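Local coordinates for protein 2'-deoxycytidine 5'-triphosphate deaminase (Agrobacterium tumefaciens, PDB 2R9Q) that probably catalyses the hydrolytic deamination of dCTP to dUTP, at residues P103-A108 with F168-A173; L255-F260 with E321-L326; F289-A294 with A313-R318. One frame throughout, in Å; residues are numbered along the deposited sequence.

Contact 1 of 3, residues P103-A108 with F168-A173; sequences PADMSA and FRIGHA
Ser-107 and Arg-169 pair through their backbones with two hydrogen bonds. Ser-107 N donates to Arg-169 O at 3.1 Å, and Arg-169 N donates to Ser-107 O at 3.0 Å. The side chains of the pair share a face of the sheet. Arg-169 CG sits between its backbone N and carbonyl carbon (chi1 60°), which lays it beside Ser-107 OG at 3.6 Å. One water links Ser-107 OG to Arg-169 NH1, from which it accepts. NH1 also bonds Ser-109, and NE makes a salt bridge to Glu-338.

Met-106, Ala-108, Phe-168 and Ile-170 point to the other face. Ala-108 CB meets Phe-168 CD1 at 3.7 Å, obliquely to the ring. Met-106 SD stands 5.4 Å from the centroid of the Phe-168 ring, an oblique Met-aromatic contact. Helix 15-23 covers this side through Leu-21 and Ile-18. At the outer end Asp-105 OD2 lies 3.4 Å from Ile-170 CG2.

A type I turn from Pro-103 to Met-106 leads into the strand. The whole is an antiparallel strand pair in the N-terminal domain, which belongs to the dUTPase clan of beta folds.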
ATOM      1  N   PRO B 103      10.529 -44.010   7.977  1.00 73.35           N
ATOM      2  CA  PRO B 103      10.248 -45.294   7.313  1.00 74.02           C
ATOM      3  C   PRO B 103       9.733 -45.086   5.885  1.00 74.03           C
ATOM      4  O   PRO B 103       8.919 -44.189   5.673  1.00 74.04           O
ATOM      5  CB  PRO B 103       9.140 -45.904   8.179  1.00 74.05           C
ATOM      6  CG  PRO B 103       9.320 -45.296   9.527  1.00 74.07           C
ATOM      7  CD  PRO B 103       9.914 -43.925   9.309  1.00 73.49           C
ATOM      8  N   ALA B 104      10.178 -45.909   4.933  1.00 73.60           N
ATOM      9  CA  ALA B 104       9.881 -45.719   3.504  1.00 73.75           C
ATOM     10  C   ALA B 104       8.388 -45.714   3.111  1.00 73.16           C
ATOM     11  O   ALA B 104       8.035 -45.229   2.028  1.00 71.90           O
ATOM     12  CB  ALA B 104      10.643 -46.756   2.659  1.00 73.83           C
ATOM     13  N   ASP B 105       7.532 -46.260   3.982  1.00 72.53           N
ATOM     14  CA  ASP B 105       6.058 -46.213   3.796  1.00 72.29           C
ATOM     15  C   ASP B 105       5.355 -45.000   4.463  1.00 70.90           C
ATOM     16  O   ASP B 105       4.142 -44.811   4.319  1.00 70.45           O
ATOM     17  CB  ASP B 105       5.409 -47.536   4.263  1.00 72.62           C
ATOM     18  CG  ASP B 105       5.535 -47.783   5.774  1.00 72.94           C
ATOM     19  OD1 ASP B 105       6.603 -47.520   6.380  1.00 71.34           O
ATOM     20  OD2 ASP B 105       4.547 -48.280   6.357  1.00 76.02           O
ATOM     21  N   MET B 106       6.141 -44.203   5.186  1.00 69.18           N
ATOM     22  CA  MET B 106       5.661 -43.089   5.983  1.00 67.71           C
ATOM     23  C   MET B 106       6.044 -41.775   5.315  1.00 66.80           C
ATOM     24  O   MET B 106       7.205 -41.552   4.969  1.00 65.27           O
ATOM     25  CB  MET B 106       6.251 -43.149   7.397  1.00 67.45           C
ATOM     26  CG  MET B 106       5.649 -42.154   8.382  1.00 67.34           C
ATOM     27  SD  MET B 106       6.354 -42.217  10.037  1.00 64.98           S
ATOM     28  CE  MET B 106       5.956 -43.927  10.497  1.00 65.77           C
ATOM     29  N   SER B 107       5.028 -40.939   5.124  1.00 66.03           N
ATOM     30  CA  SER B 107       5.174 -39.575   4.641  1.00 65.29           C
ATOM     31  C   SER B 107       4.640 -38.571   5.669  1.00 63.67           C
ATOM     32  O   SER B 107       4.134 -38.951   6.720  1.00 63.30           O
ATOM     33  CB  SER B 107       4.442 -39.406   3.300  1.00 65.42           C
ATOM     34  OG  SER B 107       3.038 -39.383   3.456  1.00 65.07           O
ATOM     35  N   ALA B 108       4.781 -37.285   5.379  1.00 62.53           N
ATOM     36  CA  ALA B 108       4.166 -36.269   6.217  1.00 62.17           C
ATOM     37  C   ALA B 108       3.783 -34.978   5.485  1.00 61.39           C
ATOM     38  O   ALA B 108       4.285 -34.679   4.415  1.00 60.37           O
ATOM     39  CB  ALA B 108       5.022 -35.998   7.450  1.00 60.80           C
ATOM     40  N   PHE B 168       2.047 -37.033  10.475  1.00 62.42           N
ATOM     41  CA  PHE B 168       2.625 -38.227   9.825  1.00 63.39           C
ATOM     42  C   PHE B 168       1.554 -39.222   9.450  1.00 64.59           C
ATOM     43  O   PHE B 168       0.571 -39.369  10.162  1.00 64.02           O
ATOM     44  CB  PHE B 168       3.641 -38.913  10.737  1.00 62.78           C
ATOM     45  CG  PHE B 168       4.704 -37.999  11.246  1.00 61.14           C
ATOM     46  CD1 PHE B 168       5.886 -37.858  10.570  1.00 59.49           C
ATOM     47  CD2 PHE B 168       4.511 -37.274  12.411  1.00 62.34           C
ATOM     48  CE1 PHE B 168       6.846 -37.008  11.017  1.00 60.38           C
ATOM     49  CE2 PHE B 168       5.475 -36.434  12.874  1.00 60.52           C
ATOM     50  CZ  PHE B 168       6.645 -36.299  12.178  1.00 61.05           C
ATOM     51  N   ARG B 169       1.754 -39.905   8.324  1.00 66.85           N
ATOM     52  CA  ARG B 169       0.789 -40.890   7.836  1.00 68.39           C
ATOM     53  C   ARG B 169       1.378 -42.070   7.026  1.00 69.45           C
ATOM     54  O   ARG B 169       2.452 -41.961   6.428  1.00 69.02           O
ATOM     55  CB  ARG B 169      -0.268 -40.169   7.007  1.00 68.82           C
ATOM     56  CG  ARG B 169       0.286 -39.452   5.805  1.00 68.79           C
ATOM     57  CD  ARG B 169      -0.809 -38.885   4.943  1.00 70.78           C
ATOM     58  NE  ARG B 169      -1.708 -37.963   5.631  1.00 70.85           N
ATOM     59  CZ  ARG B 169      -1.406 -36.712   5.980  1.00 70.80           C
ATOM     60  NH1 ARG B 169      -0.195 -36.203   5.784  1.00 71.68           N
ATOM     61  NH2 ARG B 169      -2.325 -35.971   6.565  1.00 70.92           N
ATOM     62  N   ILE B 170       0.674 -43.201   7.028  1.00 70.66           N
ATOM     63  CA  ILE B 170       0.963 -44.304   6.095  1.00 71.44           C
ATOM     64  C   ILE B 170      -0.212 -44.420   5.138  1.00 72.37           C
ATOM     65  O   ILE B 170      -1.330 -44.636   5.551  1.00 71.19           O
ATOM     66  CB  ILE B 170       1.273 -45.639   6.809  1.00 71.35           C
ATOM     67  CG1 ILE B 170       2.485 -45.451   7.751  1.00 70.92           C
ATOM     68  CG2 ILE B 170       1.577 -46.759   5.774  1.00 68.59           C
ATOM     69  CD1 ILE B 170       2.409 -46.204   9.057  1.00 69.11           C
ATOM     70  N   GLY B 171       0.070 -44.216   3.853  1.00 74.37           N
ATOM     71  CA  GLY B 171      -0.959 -44.046   2.830  1.00 75.31           C
ATOM     72  C   GLY B 171      -1.758 -42.759   2.988  1.00 76.17           C
ATOM     73  O   GLY B 171      -1.318 -41.795   3.609  1.00 75.21           O
ATOM     74  N   HIS B 172      -2.952 -42.763   2.416  1.00 77.68           N
ATOM     75  CA  HIS B 172      -3.826 -41.615   2.443  1.00 79.02           C
ATOM     76  C   HIS B 172      -5.247 -42.096   2.664  1.00 78.77           C
ATOM     77  O   HIS B 172      -6.016 -42.190   1.727  1.00 78.23           O
ATOM     78  CB  HIS B 172      -3.672 -40.837   1.133  1.00 79.75           C
ATOM     79  CG  HIS B 172      -3.919 -39.369   1.262  1.00 81.41           C
ATOM     80  ND1 HIS B 172      -4.275 -38.582   0.185  1.00 82.37           N
ATOM     81  CD2 HIS B 172      -3.878 -38.544   2.336  1.00 82.97           C
ATOM     82  CE1 HIS B 172      -4.424 -37.334   0.589  1.00 83.46           C
ATOM     83  NE2 HIS B 172      -4.189 -37.283   1.891  1.00 83.41           N
ATOM     84  N   ALA B 173      -5.582 -42.346   3.929  1.00 79.37           N
ATOM     85  CA  ALA B 173      -6.846 -42.963   4.336  1.00 79.88           C
ATOM     86  C   ALA B 173      -7.967 -41.951   4.522  1.00 80.19           C
ATOM     87  O   ALA B 173      -8.596 -41.893   5.588  1.00 79.07           O
ATOM     88  CB  ALA B 173      -6.649 -43.768   5.610  1.00 79.75           C
TER
HETATM   89  O   HOH W   1       1.771 -36.875   3.617  1.00 37.76           O

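Contact 2 of 3, residues L255-F260 with E321-L326; sequences LDPDEF and EVPFIL
Leu-255 meets Phe-324 as an antiparallel hydrogen-bonded pair. Its N donates to Phe-324 O at 2.8 Å, with 163° at the hydrogen. The return bond, from Phe-324 N to Leu-255 O, is weak at 3.3 Å. Leu-255 O has two further neighbours: it accepts from Ser-319 OG, and Pro-323 CA approaches it at 3.3 Å in a CA-H...O contact. Leu-255 CB lies beside Phe-324 O. With CG anti to the carbonyl carbon (chi1 -65°), the side chain crosses Leu-326 at a slant and brings Leu-255 CD1 to 4.0 Å from Leu-326 CB.

Asp-256 turns its side chain from the partner segment. OD1 of Asp-256 accepts from Asp-258 N at 2.9 Å, which makes an Asx turn. A type I turn from Asp-256 to Glu-259 is superposed on it. OD2 has a weak hydrogen bond to His-224 of a third subunit.

Pro-257 closes the contact. Its CG touches the backbone at Val-322 and lies 3.9 Å from Pro-323 CD, the two rings meeting at a slant. After this the turn carries the chain away.

A backbone bond from Leu-326 to Leu-253 continues the strand pair. Main-chain pairing thus sets the register, and leucine and proline contacts pack beside it. Pro-323 and Ile-325 bond a second subunit through their backbones, so segment 321-326 also serves the subunit interface.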
ATOM      1  N   LEU B 255     -14.989  -7.495   2.423  1.00 63.15           N
ATOM      2  CA  LEU B 255     -13.621  -7.922   2.552  1.00 62.82           C
ATOM      3  C   LEU B 255     -12.678  -7.068   1.684  1.00 62.79           C
ATOM      4  O   LEU B 255     -12.616  -7.255   0.469  1.00 62.13           O
ATOM      5  CB  LEU B 255     -13.515  -9.394   2.136  1.00 62.31           C
ATOM      6  CG  LEU B 255     -14.208 -10.501   2.940  1.00 60.96           C
ATOM      7  CD1 LEU B 255     -13.911 -11.845   2.271  1.00 57.76           C
ATOM      8  CD2 LEU B 255     -13.801 -10.495   4.417  1.00 57.94           C
ATOM      9  N   ASP B 256     -11.954  -6.162   2.348  1.00 63.24           N
ATOM     10  CA  ASP B 256     -10.901  -5.297   1.785  1.00 63.64           C
ATOM     11  C   ASP B 256      -9.709  -6.202   1.624  1.00 62.85           C
ATOM     12  O   ASP B 256      -9.355  -6.882   2.578  1.00 61.24           O
ATOM     13  CB  ASP B 256     -10.617  -4.089   2.751  1.00 64.47           C
ATOM     14  CG  ASP B 256      -9.379  -3.191   2.355  1.00 64.68           C
ATOM     15  OD1 ASP B 256      -8.425  -3.637   1.662  1.00 67.42           O
ATOM     16  OD2 ASP B 256      -9.367  -1.995   2.777  1.00 66.15           O
ATOM     17  N   PRO B 257      -9.108  -6.238   0.417  1.00 63.41           N
ATOM     18  CA  PRO B 257      -8.060  -7.235   0.154  1.00 64.28           C
ATOM     19  C   PRO B 257      -6.756  -7.027   0.958  1.00 64.53           C
ATOM     20  O   PRO B 257      -6.011  -7.988   1.152  1.00 63.54           O
ATOM     21  CB  PRO B 257      -7.814  -7.126  -1.383  1.00 64.54           C
ATOM     22  CG  PRO B 257      -8.779  -6.149  -1.899  1.00 63.40           C
ATOM     23  CD  PRO B 257      -9.343  -5.370  -0.756  1.00 63.50           C
ATOM     24  N   ASP B 258      -6.498  -5.800   1.419  1.00 65.26           N
ATOM     25  CA  ASP B 258      -5.323  -5.525   2.284  1.00 66.53           C
ATOM     26  C   ASP B 258      -5.525  -5.922   3.765  1.00 65.42           C
ATOM     27  O   ASP B 258      -4.590  -5.908   4.534  1.00 65.25           O
ATOM     28  CB  ASP B 258      -4.919  -4.036   2.246  1.00 67.12           C
ATOM     29  CG  ASP B 258      -4.720  -3.492   0.808  1.00 70.82           C
ATOM     30  OD1 ASP B 258      -5.257  -2.372   0.531  1.00 73.83           O
ATOM     31  OD2 ASP B 258      -4.042  -4.173  -0.030  1.00 72.14           O
ATOM     32  N   GLU B 259      -6.737  -6.263   4.159  1.00 64.49           N
ATOM     33  CA  GLU B 259      -7.022  -6.598   5.525  1.00 64.57           C
ATOM     34  C   GLU B 259      -7.054  -8.106   5.791  1.00 63.49           C
ATOM     35  O   GLU B 259      -7.104  -8.922   4.907  1.00 61.63           O
ATOM     36  CB  GLU B 259      -8.338  -5.950   5.940  1.00 65.38           C
ATOM     37  CG  GLU B 259      -8.407  -4.417   5.793  1.00 67.66           C
ATOM     38  CD  GLU B 259      -7.484  -3.645   6.723  1.00 70.97           C
ATOM     39  OE1 GLU B 259      -7.374  -3.980   7.934  1.00 76.90           O
ATOM     40  OE2 GLU B 259      -6.884  -2.656   6.256  1.00 73.81           O
ATOM     41  N   PHE B 260      -6.985  -8.490   7.050  1.00 64.14           N
ATOM     42  CA  PHE B 260      -7.300  -9.876   7.386  1.00 63.42           C
ATOM     43  C   PHE B 260      -8.343  -9.921   8.468  1.00 61.82           C
ATOM     44  O   PHE B 260      -8.415  -9.044   9.306  1.00 60.45           O
ATOM     45  CB  PHE B 260      -6.014 -10.686   7.654  1.00 64.58           C
ATOM     46  CG  PHE B 260      -5.697 -10.937   9.073  1.00 63.34           C
ATOM     47  CD1 PHE B 260      -5.869 -12.206   9.600  1.00 64.05           C
ATOM     48  CD2 PHE B 260      -5.159  -9.935   9.861  1.00 65.18           C
ATOM     49  CE1 PHE B 260      -5.581 -12.465  10.893  1.00 64.89           C
ATOM     50  CE2 PHE B 260      -4.840 -10.176  11.173  1.00 65.67           C
ATOM     51  CZ  PHE B 260      -5.045 -11.445  11.705  1.00 65.65           C
ATOM     52  N   GLU B 321      -7.201  -9.686  -4.669  1.00 70.96           N
ATOM     53  CA  GLU B 321      -7.226  -8.702  -5.750  1.00 71.01           C
ATOM     54  C   GLU B 321      -8.299  -7.628  -5.603  1.00 68.46           C
ATOM     55  O   GLU B 321      -7.966  -6.469  -5.554  1.00 68.19           O
ATOM     56  CB  GLU B 321      -7.312  -9.373  -7.121  1.00 71.87           C
ATOM     57  CG  GLU B 321      -6.048 -10.134  -7.479  1.00 75.72           C
ATOM     58  CD  GLU B 321      -6.102 -10.651  -8.893  1.00 79.33           C
ATOM     59  OE1 GLU B 321      -7.059 -11.429  -9.165  1.00 81.73           O
ATOM     60  OE2 GLU B 321      -5.215 -10.279  -9.708  1.00 78.85           O
ATOM     61  N   VAL B 322      -9.565  -8.025  -5.543  1.00 65.58           N
ATOM     62  CA  VAL B 322     -10.695  -7.113  -5.521  1.00 63.94           C
ATOM     63  C   VAL B 322     -11.525  -7.275  -4.208  1.00 63.04           C
ATOM     64  O   VAL B 322     -11.612  -8.373  -3.657  1.00 61.55           O
ATOM     65  CB  VAL B 322     -11.559  -7.344  -6.828  1.00 63.35           C
ATOM     66  CG1 VAL B 322     -12.979  -7.053  -6.621  1.00 62.08           C
ATOM     67  CG2 VAL B 322     -11.011  -6.517  -7.990  1.00 63.29           C
ATOM     68  N   PRO B 323     -12.094  -6.163  -3.682  1.00 62.40           N
ATOM     69  CA  PRO B 323     -13.086  -6.257  -2.633  1.00 61.97           C
ATOM     70  C   PRO B 323     -14.327  -7.089  -2.978  1.00 61.86           C
ATOM     71  O   PRO B 323     -14.898  -6.991  -4.074  1.00 62.23           O
ATOM     72  CB  PRO B 323     -13.440  -4.798  -2.321  1.00 62.18           C
ATOM     73  CG  PRO B 323     -12.816  -4.000  -3.344  1.00 62.30           C
ATOM     74  CD  PRO B 323     -11.752  -4.766  -3.989  1.00 62.31           C
ATOM     75  N   PHE B 324     -14.720  -7.899  -2.006  1.00 61.00           N
ATOM     76  CA  PHE B 324     -15.757  -8.860  -2.136  1.00 60.32           C
ATOM     77  C   PHE B 324     -16.705  -8.692  -0.969  1.00 59.98           C
ATOM     78  O   PHE B 324     -16.284  -8.583   0.203  1.00 58.76           O
ATOM     79  CB  PHE B 324     -15.174 -10.276  -2.174  1.00 60.48           C
ATOM     80  CG  PHE B 324     -16.194 -11.363  -2.508  1.00 60.27           C
ATOM     81  CD1 PHE B 324     -16.706 -11.488  -3.799  1.00 60.10           C
ATOM     82  CD2 PHE B 324     -16.627 -12.262  -1.536  1.00 60.11           C
ATOM     83  CE1 PHE B 324     -17.624 -12.481  -4.118  1.00 60.26           C
ATOM     84  CE2 PHE B 324     -17.556 -13.254  -1.839  1.00 59.17           C
ATOM     85  CZ  PHE B 324     -18.057 -13.359  -3.131  1.00 61.27           C
ATOM     86  N   ILE B 325     -17.988  -8.637  -1.290  1.00 60.03           N
ATOM     87  CA  ILE B 325     -19.021  -8.638  -0.278  1.00 60.98           C
ATOM     88  C   ILE B 325     -19.284 -10.088   0.076  1.00 60.60           C
ATOM     89  O   ILE B 325     -19.835 -10.800  -0.713  1.00 59.43           O
ATOM     90  CB  ILE B 325     -20.336  -7.992  -0.737  1.00 61.36           C
ATOM     91  CG1 ILE B 325     -20.111  -6.567  -1.239  1.00 61.16           C
ATOM     92  CG2 ILE B 325     -21.358  -8.007   0.422  1.00 62.05           C
ATOM     93  CD1 ILE B 325     -21.111  -6.152  -2.320  1.00 63.18           C
ATOM     94  N   LEU B 326     -18.849 -10.494   1.268  1.00 61.09           N
ATOM     95  CA  LEU B 326     -19.059 -11.824   1.774  1.00 61.83           C
ATOM     96  C   LEU B 326     -20.388 -11.833   2.507  1.00 61.80           C
ATOM     97  O   LEU B 326     -20.663 -10.974   3.323  1.00 60.63           O
ATOM     98  CB  LEU B 326     -17.914 -12.259   2.698  1.00 61.81           C
ATOM     99  CG  LEU B 326     -17.965 -13.656   3.343  1.00 61.26           C
ATOM    100  CD1 LEU B 326     -17.828 -14.818   2.358  1.00 57.66           C
ATOM    101  CD2 LEU B 326     -16.894 -13.728   4.448  1.00 60.87           C
TER

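Contact 3 of 3, residues F289-A294 with A313-R318; sequences FRVHYA and AVLEVR
Arg-290 and Arg-318 form a hydrogen-bonded pair where strand 289-292 joins strand 311-319. Strand 289-292 is an outermost strand, within this chain, of a five-stranded antiparallel sheet. The sheet belongs to the C-terminal domain, of the dUTPase clan.

Three backbone bonds cross. Arg-290 N donates to Arg-318 O at 2.9 Å, and Arg-318 N donates to Arg-290 O at 3.1 Å. His-292 N reaches Glu-316 O at 2.7 Å, with a bent angle of 150° at the hydrogen. Beyond it a water takes over: it donates to His-292 O and accepts from Glu-316 N.

The apolar face is built by Val-291, Leu-315 and Val-317. Val-291 CG2 is 4.0 Å from Leu-315 CD2 and 4.2 Å from Val-317 CG2. Phe-289 joins them obliquely through CD2, near Val-317 CG1. Val-332 of strand 331-339 packs on Phe-289, Val-291 and Leu-315.

The polar face carries the charged ends. Arg-318 NH1 makes a salt bridge to Asp-120, which also bonds Tyr-293 OH. Glu-316 OE1 comes to the edge of the Tyr-293 ring, near its plane, with the carboxylate turned 35° from the ring. The Arg-318 chain, extended from CG to NE, passes across His-292. Arg-290 NH2 lies over the other face of the imidazole, toward its rim. Arg-318 CD sits 3.7 Å from the centroid of the His-292 ring, almost exactly on its normal, a CH-pi contact.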
ATOM      1  N   PHE B 289     -12.151 -14.978  -2.848  1.00 72.00           N
ATOM      2  CA  PHE B 289     -11.672 -14.937  -1.488  1.00 70.71           C
ATOM      3  C   PHE B 289     -11.194 -16.339  -1.103  1.00 70.02           C
ATOM      4  O   PHE B 289     -11.513 -17.322  -1.750  1.00 68.06           O
ATOM      5  CB  PHE B 289     -12.776 -14.459  -0.537  1.00 69.95           C
ATOM      6  CG  PHE B 289     -13.896 -15.432  -0.395  1.00 68.53           C
ATOM      7  CD1 PHE B 289     -14.917 -15.449  -1.304  1.00 68.03           C
ATOM      8  CD2 PHE B 289     -13.899 -16.373   0.629  1.00 68.84           C
ATOM      9  CE1 PHE B 289     -15.938 -16.366  -1.193  1.00 69.97           C
ATOM     10  CE2 PHE B 289     -14.906 -17.288   0.742  1.00 68.83           C
ATOM     11  CZ  PHE B 289     -15.936 -17.286  -0.178  1.00 69.47           C
ATOM     12  N   ARG B 290     -10.436 -16.415  -0.024  1.00 70.32           N
ATOM     13  CA  ARG B 290      -9.942 -17.689   0.469  1.00 71.37           C
ATOM     14  C   ARG B 290      -9.896 -17.767   1.998  1.00 69.39           C
ATOM     15  O   ARG B 290      -9.676 -16.755   2.688  1.00 66.85           O
ATOM     16  CB  ARG B 290      -8.558 -17.923  -0.122  1.00 72.76           C
ATOM     17  CG  ARG B 290      -8.093 -19.341   0.043  1.00 81.90           C
ATOM     18  CD  ARG B 290      -6.970 -19.743  -0.940  1.00 91.67           C
ATOM     19  NE  ARG B 290      -5.710 -19.025  -0.700  1.00 95.88           N
ATOM     20  CZ  ARG B 290      -4.862 -19.264   0.308  1.00 99.21           C
ATOM     21  NH1 ARG B 290      -5.127 -20.190   1.243  1.00100.43           N
ATOM     22  NH2 ARG B 290      -3.740 -18.548   0.393  1.00 99.69           N
ATOM     23  N   VAL B 291     -10.112 -18.973   2.533  1.00 68.42           N
ATOM     24  CA  VAL B 291      -9.656 -19.268   3.897  1.00 67.17           C
ATOM     25  C   VAL B 291      -8.124 -19.444   3.879  1.00 66.66           C
ATOM     26  O   VAL B 291      -7.577 -20.323   3.194  1.00 66.53           O
ATOM     27  CB  VAL B 291     -10.359 -20.484   4.528  1.00 67.05           C
ATOM     28  CG1 VAL B 291      -9.591 -20.979   5.761  1.00 65.81           C
ATOM     29  CG2 VAL B 291     -11.820 -20.121   4.902  1.00 66.24           C
ATOM     30  N   HIS B 292      -7.442 -18.562   4.601  1.00 65.55           N
ATOM     31  CA  HIS B 292      -6.007 -18.648   4.802  1.00 65.07           C
ATOM     32  C   HIS B 292      -5.686 -19.425   6.076  1.00 64.13           C
ATOM     33  O   HIS B 292      -6.507 -19.491   6.988  1.00 63.05           O
ATOM     34  CB  HIS B 292      -5.393 -17.246   4.839  1.00 65.09           C
ATOM     35  CG  HIS B 292      -5.268 -16.634   3.485  1.00 66.16           C
ATOM     36  ND1 HIS B 292      -4.052 -16.385   2.888  1.00 66.94           N
ATOM     37  CD2 HIS B 292      -6.210 -16.315   2.568  1.00 66.28           C
ATOM     38  CE1 HIS B 292      -4.255 -15.907   1.676  1.00 67.13           C
ATOM     39  NE2 HIS B 292      -5.555 -15.835   1.466  1.00 66.07           N
ATOM     40  N   TYR B 293      -4.485 -19.999   6.106  1.00 63.55           N
ATOM     41  CA  TYR B 293      -3.938 -20.729   7.265  1.00 64.48           C
ATOM     42  C   TYR B 293      -4.815 -21.917   7.707  1.00 64.25           C
ATOM     43  O   TYR B 293      -4.828 -22.282   8.871  1.00 62.36           O
ATOM     44  CB  TYR B 293      -3.671 -19.789   8.445  1.00 64.10           C
ATOM     45  CG  TYR B 293      -3.102 -18.479   8.008  1.00 63.62           C
ATOM     46  CD1 TYR B 293      -1.858 -18.423   7.420  1.00 64.65           C
ATOM     47  CD2 TYR B 293      -3.829 -17.301   8.124  1.00 62.96           C
ATOM     48  CE1 TYR B 293      -1.318 -17.222   6.968  1.00 62.99           C
ATOM     49  CE2 TYR B 293      -3.300 -16.097   7.679  1.00 63.80           C
ATOM     50  CZ  TYR B 293      -2.033 -16.063   7.103  1.00 63.47           C
ATOM     51  OH  TYR B 293      -1.470 -14.873   6.676  1.00 62.20           O
ATOM     52  N   ALA B 294      -5.520 -22.504   6.736  1.00 64.89           N
ATOM     53  CA  ALA B 294      -6.246 -23.762   6.944  1.00 65.32           C
ATOM     54  C   ALA B 294      -5.273 -24.722   7.603  1.00 64.96           C
ATOM     55  O   ALA B 294      -4.073 -24.728   7.307  1.00 65.08           O
ATOM     56  CB  ALA B 294      -6.797 -24.348   5.607  1.00 64.87           C
ATOM     57  N   ALA B 313     -15.750 -23.653  13.868  1.00 65.76           N
ATOM     58  CA  ALA B 313     -14.430 -23.365  13.361  1.00 65.26           C
ATOM     59  C   ALA B 313     -14.237 -21.843  13.172  1.00 64.53           C
ATOM     60  O   ALA B 313     -15.092 -21.142  12.603  1.00 62.42           O
ATOM     61  CB  ALA B 313     -14.164 -24.123  12.096  1.00 64.42           C
ATOM     62  N   VAL B 314     -13.113 -21.351  13.698  1.00 64.44           N
ATOM     63  CA  VAL B 314     -12.683 -19.970  13.531  1.00 64.66           C
ATOM     64  C   VAL B 314     -11.855 -19.931  12.263  1.00 64.31           C
ATOM     65  O   VAL B 314     -10.985 -20.739  12.102  1.00 63.81           O
ATOM     66  CB  VAL B 314     -11.839 -19.500  14.695  1.00 64.86           C
ATOM     67  CG1 VAL B 314     -11.437 -18.046  14.512  1.00 63.62           C
ATOM     68  CG2 VAL B 314     -12.565 -19.749  15.989  1.00 65.40           C
ATOM     69  N   LEU B 315     -12.173 -19.005  11.363  1.00 64.51           N
ATOM     70  CA  LEU B 315     -11.622 -18.971  10.004  1.00 64.62           C
ATOM     71  C   LEU B 315     -10.907 -17.646   9.745  1.00 63.34           C
ATOM     72  O   LEU B 315     -11.406 -16.589  10.104  1.00 61.72           O
ATOM     73  CB  LEU B 315     -12.762 -19.118   8.970  1.00 64.86           C
ATOM     74  CG  LEU B 315     -13.692 -20.340   9.095  1.00 65.29           C
ATOM     75  CD1 LEU B 315     -15.111 -20.026   8.564  1.00 64.13           C
ATOM     76  CD2 LEU B 315     -13.118 -21.602   8.435  1.00 62.00           C
ATOM     77  N   GLU B 316      -9.737 -17.706   9.122  1.00 62.99           N
ATOM     78  CA  GLU B 316      -9.105 -16.498   8.615  1.00 63.14           C
ATOM     79  C   GLU B 316      -9.438 -16.360   7.127  1.00 62.71           C
ATOM     80  O   GLU B 316      -9.046 -17.175   6.316  1.00 61.07           O
ATOM     81  CB  GLU B 316      -7.587 -16.442   8.884  1.00 63.43           C
ATOM     82  CG  GLU B 316      -7.185 -16.423  10.376  1.00 64.65           C
ATOM     83  CD  GLU B 316      -7.198 -17.805  10.982  1.00 65.68           C
ATOM     84  OE1 GLU B 316      -6.641 -18.721  10.345  1.00 67.13           O
ATOM     85  OE2 GLU B 316      -7.786 -17.988  12.070  1.00 63.82           O
ATOM     86  N   VAL B 317     -10.170 -15.311   6.801  1.00 63.10           N
ATOM     87  CA  VAL B 317     -10.628 -15.051   5.454  1.00 64.60           C
ATOM     88  C   VAL B 317      -9.987 -13.765   4.941  1.00 64.98           C
ATOM     89  O   VAL B 317      -9.899 -12.753   5.651  1.00 64.33           O
ATOM     90  CB  VAL B 317     -12.185 -14.954   5.424  1.00 65.18           C
ATOM     91  CG1 VAL B 317     -12.700 -14.559   4.076  1.00 64.67           C
ATOM     92  CG2 VAL B 317     -12.814 -16.225   5.942  1.00 63.39           C
ATOM     93  N   ARG B 318      -9.489 -13.856   3.721  1.00 66.22           N
ATOM     94  CA  ARG B 318      -8.955 -12.739   2.979  1.00 67.94           C
ATOM     95  C   ARG B 318      -9.541 -12.745   1.565  1.00 67.54           C
ATOM     96  O   ARG B 318      -9.741 -13.792   0.957  1.00 65.82           O
ATOM     97  CB  ARG B 318      -7.439 -12.839   2.856  1.00 68.16           C
ATOM     98  CG  ARG B 318      -6.615 -12.555   4.096  1.00 69.78           C
ATOM     99  CD  ARG B 318      -5.111 -12.788   3.727  1.00 71.11           C
ATOM    100  NE  ARG B 318      -4.147 -11.970   4.468  1.00 72.98           N
ATOM    101  CZ  ARG B 318      -3.871 -10.681   4.226  1.00 72.70           C
ATOM    102  NH1 ARG B 318      -2.968 -10.070   4.975  1.00 72.83           N
ATOM    103  NH2 ARG B 318      -4.498  -9.996   3.266  1.00 72.65           N
TER
HETATM  104  O   HOH W   2      -8.484 -20.500   8.895  1.00 29.60           O

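Contact 1 lies in the N-terminal domain and the other two in the C-terminal domain. Its centre is about 38 Å from that of contact 2 and about 27 Å from that of contact 3, across the chain's centre. Contacts 2 and 3 touch. Leu-255 meets Val-317, and the rings of Phe-324 and Phe-289 pack together. Contact 3 is nested in the loop that contact 2 closes. Both are buried and reach a second subunit. Contact 1 is only partly buried, and no other protein chain of the assembly touches it. Charged side chains dominate one face of contact 3. Contact 2 joins backbone bonds to leucine and proline packing, while contact 1 sets a water-bridged serine and arginine against an apolar face.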